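Local coordinates for protein putative alpha-L-fucosidase (PDB 3GZA) that probably hydrolyses terminal alpha-L-fucose linkages, as a putative exported glycoside hydrolase of family 29, at residues R382-W396 and V416-A430. Residues are numbered along the deposited sequence; the frame is centred on the assembly and turned at random.
Sequences RIRQYQIEAKVNGKW and VEATALRLTVSESIA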
loop_
_atom_site.group_PDB
_atom_site.type_symbol
_atom_site.label_atom_id
_atom_site.label_comp_id
_atom_site.label_asym_id
_atom_site.label_seq_id
_atom_site.Cartn_x
_atom_site.Cartn_y
_atom_site.Cartn_z
ATOM N N ARG A 382 35.280 34.513 10.300
ATOM C CA ARG A 382 36.610 35.030 10.591
ATOM C C ARG A 382 36.746 35.606 11.979
ATOM O O ARG A 382 37.801 35.530 12.583
ATOM C CB ARG A 382 36.991 36.104 9.564
ATOM C CG ARG A 382 36.857 35.584 8.169
ATOM C CD ARG A 382 37.248 36.571 7.108
ATOM N NE ARG A 382 37.371 35.899 5.816
ATOM C CZ ARG A 382 38.166 36.312 4.827
ATOM N NH1 ARG A 382 38.910 37.394 4.949
ATOM N NH2 ARG A 382 38.240 35.623 3.697
ATOM N N ILE A 383 35.672 36.210 12.472
ATOM C CA ILE A 383 35.654 36.840 13.777
ATOM C C ILE A 383 35.657 35.763 14.862
ATOM O O ILE A 383 34.877 34.812 14.790
ATOM C CB ILE A 383 34.395 37.759 13.930
ATOM C CG1 ILE A 383 34.506 38.969 12.986
ATOM C CG2 ILE A 383 34.224 38.266 15.399
ATOM C CD1 ILE A 383 33.221 39.840 12.988
ATOM N N ARG A 384 36.586 35.881 15.811
ATOM C CA ARG A 384 36.684 34.949 16.940
ATOM C C ARG A 384 36.417 35.592 18.276
ATOM O O ARG A 384 36.013 34.903 19.192
ATOM C CB ARG A 384 38.054 34.274 16.947
ATOM C CG ARG A 384 38.216 33.241 15.832
ATOM C CD ARG A 384 37.255 32.102 15.995
ATOM N NE ARG A 384 37.435 31.082 14.965
ATOM C CZ ARG A 384 38.346 30.125 15.010
ATOM N NH1 ARG A 384 39.243 30.072 16.001
ATOM N NH2 ARG A 384 38.409 29.244 14.005
ATOM N N GLN A 385 36.703 36.885 18.418
ATOM C CA GLN A 385 36.432 37.618 19.660
ATOM C C GLN A 385 36.116 39.053 19.261
ATOM O O GLN A 385 36.829 39.628 18.447
ATOM C CB GLN A 385 37.649 37.639 20.595
ATOM C CG GLN A 385 38.110 36.287 21.199
ATOM C CD GLN A 385 37.234 35.766 22.328
ATOM O OE1 GLN A 385 36.503 36.518 22.968
ATOM N NE2 GLN A 385 37.343 34.471 22.608
ATOM N N TYR A 386 35.053 39.625 19.824
ATOM C CA TYR A 386 34.721 41.024 19.542
ATOM C C TYR A 386 34.126 41.724 20.750
ATOM O O TYR A 386 33.648 41.098 21.693
ATOM C CB TYR A 386 33.737 41.151 18.374
ATOM C CG TYR A 386 32.354 40.664 18.727
ATOM C CD1 TYR A 386 31.428 41.511 19.355
ATOM C CD2 TYR A 386 31.952 39.345 18.470
ATOM C CE1 TYR A 386 30.173 41.050 19.714
ATOM C CE2 TYR A 386 30.717 38.905 18.807
ATOM C CZ TYR A 386 29.821 39.745 19.426
ATOM O OH TYR A 386 28.564 39.301 19.770
ATOM N N GLN A 387 34.190 43.049 20.726
ATOM C CA GLN A 387 33.582 43.853 21.775
ATOM C C GLN A 387 32.840 45.005 21.123
ATOM O O GLN A 387 33.227 45.454 20.056
ATOM C CB GLN A 387 34.614 44.452 22.726
ATOM C CG GLN A 387 35.557 43.468 23.384
ATOM C CD GLN A 387 36.722 43.090 22.477
ATOM O OE1 GLN A 387 37.444 43.972 21.981
ATOM N NE2 GLN A 387 36.919 41.777 22.266
ATOM N N ILE A 388 31.749 45.446 21.746
ATOM C CA ILE A 388 31.056 46.635 21.268
ATOM C C ILE A 388 31.104 47.651 22.401
ATOM O O ILE A 388 30.820 47.325 23.560
ATOM C CB ILE A 388 29.626 46.367 20.844
ATOM C CG1 ILE A 388 29.607 45.354 19.678
ATOM C CG2 ILE A 388 28.913 47.698 20.454
ATOM C CD1 ILE A 388 28.279 44.976 19.254
ATOM N N GLU A 389 31.530 48.860 22.057
ATOM C CA GLU A 389 31.618 49.979 22.991
ATOM C C GLU A 389 30.683 51.073 22.538
ATOM O O GLU A 389 30.416 51.194 21.352
ATOM C CB GLU A 389 33.031 50.547 23.015
ATOM C CG GLU A 389 34.045 49.644 23.618
ATOM C CD GLU A 389 35.426 50.217 23.446
ATOM O OE1 GLU A 389 35.955 50.096 22.317
ATOM O OE2 GLU A 389 35.969 50.781 24.414
ATOM N N ALA A 390 30.179 51.836 23.504
ATOM C CA ALA A 390 29.329 52.991 23.248
ATOM C C ALA A 390 30.027 54.212 23.805
ATOM O O ALA A 390 30.627 54.157 24.890
ATOM C CB ALA A 390 27.966 52.813 23.916
ATOM N N LYS A 391 29.995 55.297 23.042
ATOM C CA LYS A 391 30.580 56.572 23.500
ATOM C C LYS A 391 29.484 57.299 24.253
ATOM O O LYS A 391 28.556 57.825 23.649
ATOM C CB LYS A 391 31.119 57.397 22.329
ATOM C CG LYS A 391 31.840 58.660 22.777
ATOM C CD LYS A 391 32.303 59.525 21.607
ATOM C CE LYS A 391 33.726 59.239 21.161
ATOM N NZ LYS A 391 34.732 59.887 22.052
ATOM N N VAL A 392 29.631 57.343 25.581
ATOM C CA VAL A 392 28.637 57.884 26.495
ATOM C C VAL A 392 29.282 59.011 27.308
ATOM O O VAL A 392 30.270 58.798 28.023
ATOM C CB VAL A 392 28.112 56.773 27.422
ATOM C CG1 VAL A 392 27.101 57.327 28.403
ATOM C CG2 VAL A 392 27.518 55.615 26.603
ATOM N N ASN A 393 28.749 60.220 27.159
ATOM C CA ASN A 393 29.320 61.407 27.779
ATOM C C ASN A 393 30.781 61.609 27.385
ATOM O O ASN A 393 31.617 61.994 28.219
ATOM C CB ASN A 393 29.165 61.367 29.298
ATOM C CG ASN A 393 27.728 61.345 29.719
ATOM O OD1 ASN A 393 26.923 62.150 29.249
ATOM N ND2 ASN A 393 27.387 60.428 30.619
ATOM N N GLY A 394 31.069 61.347 26.111
ATOM C CA GLY A 394 32.408 61.488 25.553
ATOM C C GLY A 394 33.413 60.408 25.918
ATOM O O GLY A 394 34.592 60.518 25.552
ATOM N N LYS A 395 32.977 59.365 26.618
ATOM C CA LYS A 395 33.874 58.298 27.042
ATOM C C LYS A 395 33.334 56.974 26.581
ATOM O O LYS A 395 32.153 56.695 26.732
ATOM C CB LYS A 395 34.015 58.275 28.565
ATOM N N TRP A 396 34.221 56.159 26.024
ATOM C CA TRP A 396 33.851 54.833 25.557
ATOM C C TRP A 396 33.665 53.883 26.732
ATOM O O TRP A 396 34.485 53.876 27.664
ATOM C CB TRP A 396 34.940 54.261 24.663
ATOM C CG TRP A 396 35.081 54.939 23.362
ATOM C CD1 TRP A 396 36.073 55.783 22.987
ATOM C CD2 TRP A 396 34.203 54.830 22.247
ATOM N NE1 TRP A 396 35.875 56.197 21.690
ATOM C CE2 TRP A 396 34.731 55.625 21.216
ATOM C CE3 TRP A 396 33.023 54.129 22.016
ATOM C CZ2 TRP A 396 34.104 55.747 19.973
ATOM C CZ3 TRP A 396 32.406 54.247 20.785
ATOM C CH2 TRP A 396 32.942 55.050 19.783
ATOM N N VAL A 416 21.810 52.889 26.567
ATOM C CA VAL A 416 22.739 53.947 26.901
ATOM C C VAL A 416 22.487 55.119 25.961
ATOM O O VAL A 416 21.995 54.927 24.856
ATOM C CB VAL A 416 24.231 53.507 26.770
ATOM C CG1 VAL A 416 24.573 52.453 27.806
ATOM C CG2 VAL A 416 24.537 53.015 25.352
ATOM N N GLU A 417 22.782 56.326 26.436
ATOM C CA GLU A 417 22.676 57.533 25.638
ATOM C C GLU A 417 24.055 57.695 25.046
ATOM O O GLU A 417 25.012 58.026 25.768
ATOM C CB GLU A 417 22.302 58.738 26.505
ATOM C CG GLU A 417 20.920 58.635 27.090
ATOM C CD GLU A 417 19.845 58.611 26.022
ATOM O OE1 GLU A 417 19.851 59.492 25.129
ATOM O OE2 GLU A 417 18.991 57.706 26.081
ATOM N N ALA A 418 24.144 57.502 23.737
ATOM C CA ALA A 418 25.423 57.440 23.064
ATOM C C ALA A 418 25.523 58.336 21.848
ATOM O O ALA A 418 24.531 58.653 21.225
ATOM C CB ALA A 418 25.675 55.943 22.629
ATOM N N THR A 419 26.741 58.715 21.500
ATOM C CA THR A 419 26.973 59.467 20.270
ATOM C C THR A 419 27.605 58.570 19.193
ATOM O O THR A 419 27.666 58.938 18.027
ATOM C CB THR A 419 27.837 60.684 20.517
ATOM O OG1 THR A 419 29.068 60.298 21.137
ATOM C CG2 THR A 419 27.102 61.682 21.436
ATOM N N ALA A 420 28.058 57.377 19.576
ATOM C CA ALA A 420 28.699 56.503 18.642
ATOM C C ALA A 420 28.835 55.129 19.249
ATOM O O ALA A 420 28.776 54.983 20.458
ATOM C CB ALA A 420 30.075 57.074 18.269
ATOM N N LEU A 421 28.925 54.117 18.395
ATOM C CA LEU A 421 29.219 52.745 18.816
ATOM C C LEU A 421 30.489 52.319 18.122
ATOM O O LEU A 421 30.810 52.808 17.033
ATOM C CB LEU A 421 28.126 51.762 18.427
ATOM C CG LEU A 421 26.787 51.849 19.140
ATOM C CD1 LEU A 421 25.981 50.642 18.730
ATOM C CD2 LEU A 421 26.941 51.896 20.646
ATOM N N ARG A 422 31.213 51.388 18.721
ATOM C CA ARG A 422 32.430 50.918 18.092
ATOM C C ARG A 422 32.555 49.426 18.260
ATOM O O ARG A 422 32.466 48.913 19.368
ATOM C CB ARG A 422 33.669 51.596 18.657
ATOM C CG ARG A 422 34.971 51.221 17.928
ATOM C CD ARG A 422 36.083 52.135 18.333
ATOM N NE ARG A 422 36.351 52.064 19.767
ATOM C CZ ARG A 422 37.133 52.922 20.429
ATOM N NH1 ARG A 422 37.706 53.950 19.806
ATOM N NH2 ARG A 422 37.325 52.787 21.736
ATOM N N LEU A 423 32.775 48.755 17.142
ATOM C CA LEU A 423 32.991 47.308 17.106
ATOM C C LEU A 423 34.485 47.056 16.932
ATOM O O LEU A 423 35.092 47.561 15.999
ATOM C CB LEU A 423 32.246 46.720 15.920
ATOM C CG LEU A 423 32.509 45.241 15.595
ATOM C CD1 LEU A 423 32.007 44.333 16.707
ATOM C CD2 LEU A 423 31.848 44.939 14.284
ATOM N N THR A 424 35.072 46.314 17.860
ATOM C CA THR A 424 36.477 45.926 17.781
ATOM C C THR A 424 36.536 44.404 17.726
ATOM O O THR A 424 35.974 43.736 18.591
ATOM C CB THR A 424 37.259 46.382 18.998
ATOM O OG1 THR A 424 37.132 47.805 19.120
ATOM C CG2 THR A 424 38.716 46.004 18.862
ATOM N N VAL A 425 37.174 43.875 16.694
ATOM C CA VAL A 425 37.393 42.431 16.558
ATOM C C VAL A 425 38.824 42.216 17.086
ATOM O O VAL A 425 39.803 42.561 16.412
ATOM C CB VAL A 425 37.271 41.980 15.093
ATOM C CG1 VAL A 425 37.569 40.461 14.938
ATOM C CG2 VAL A 425 35.877 42.296 14.539
ATOM N N SER A 426 38.940 41.728 18.319
ATOM C CA SER A 426 40.246 41.515 18.951
ATOM C C SER A 426 40.967 40.227 18.535
ATOM O O SER A 426 42.196 40.131 18.683
ATOM C CB SER A 426 40.105 41.547 20.462
ATOM O OG SER A 426 39.108 40.660 20.883
ATOM N N GLU A 427 40.202 39.239 18.059
ATOM C CA GLU A 427 40.766 37.990 17.591
ATOM C C GLU A 427 40.044 37.616 16.317
ATOM O O GLU A 427 38.819 37.667 16.253
ATOM C CB GLU A 427 40.609 36.880 18.644
ATOM C CG GLU A 427 41.433 35.616 18.337
ATOM C CD GLU A 427 41.018 34.377 19.158
ATOM O OE1 GLU A 427 40.416 34.538 20.256
ATOM O OE2 GLU A 427 41.292 33.235 18.686
ATOM N N SER A 428 40.795 37.233 15.291
ATOM C CA SER A 428 40.217 36.795 14.022
ATOM C C SER A 428 41.222 35.913 13.292
ATOM O O SER A 428 42.442 36.066 13.461
ATOM C CB SER A 428 39.783 37.999 13.162
ATOM O OG SER A 428 40.889 38.863 12.929
ATOM N N ILE A 429 40.720 34.988 12.497
ATOM C CA ILE A 429 41.556 34.070 11.723
ATOM C C ILE A 429 41.838 34.600 10.320
ATOM O O ILE A 429 42.622 34.019 9.600
ATOM C CB ILE A 429 40.980 32.639 11.682
ATOM C CG1 ILE A 429 39.576 32.631 11.081
ATOM C CG2 ILE A 429 41.057 32.026 13.129
ATOM C CD1 ILE A 429 39.020 31.253 10.751
ATOM N N ALA A 430 41.191 35.693 9.941
ATOM C CA ALA A 430 41.431 36.374 8.667
ATOM C C ALA A 430 40.806 37.766 8.797
ATOM O O ALA A 430 40.029 37.990 9.718
ATOM C CB ALA A 430 40.820 35.601 7.499
HETATM O O HOH W 1 39.146 31.439 18.874
HETATM O O HOH W 2 39.158 33.033 21.820
HETATM O O HOH W 3 35.039 48.338 20.743
HETATM O O HOH W 4 29.172 60.795 24.049
HETATM O O HOH W 5 26.727 60.507 25.023
#
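Glu389 OE1 is gripped by two nitrogens of Arg422, NH2 at 3.1 Å and NE at 3.2 Å, in a side-on salt bridge. OE1 lies close to the guanidinium plane, yet both nitrogens meet it from above the carboxylate plane. The Arg422 guanidinium also lies flat over one face of Trp396, its CZ 3.7 Å from the centroid of the five-membered ring, a cation-pi stack with planes 21° apart. A bend at chi3 (60°) in the otherwise extended Arg422 chain turns the group over the indole. Lys391 CB lies against the opposite face of the indole, toward its six-membered rim, and Ala420 CB touches CH2 there. An alanine in place of Trp396 would probably leave the guanidinium without its flat support, freer to swing off Glu389. Further along this face, Gln387 NE2 gives a straight hydrogen bond (169°) to Ser426 OG, 2.8 Å away and in the amide plane.

Strands 383-392 and 420-428 run antiparallel, and a classic beta bulge sets Ser426 and Glu427 against Gln385. There Glu427 O accepts from both Arg384 N (2.9 Å) and Gln385 N (3.1 Å), which approach from the same face of its carbonyl plane. On the other side of the sheet Ile383 meets Val425, and Ala390 CB packs 3.5 Å from Leu421 CD2; Leu421 and Leu423 reach on to Phe437 of the facing sheet. The pairing thus forms the middle of one sheet of a beta-sandwich consistent with an F5/8 type C domain, with a largely apolar inner face and an outer face tied by charge, amide and aromatic contacts.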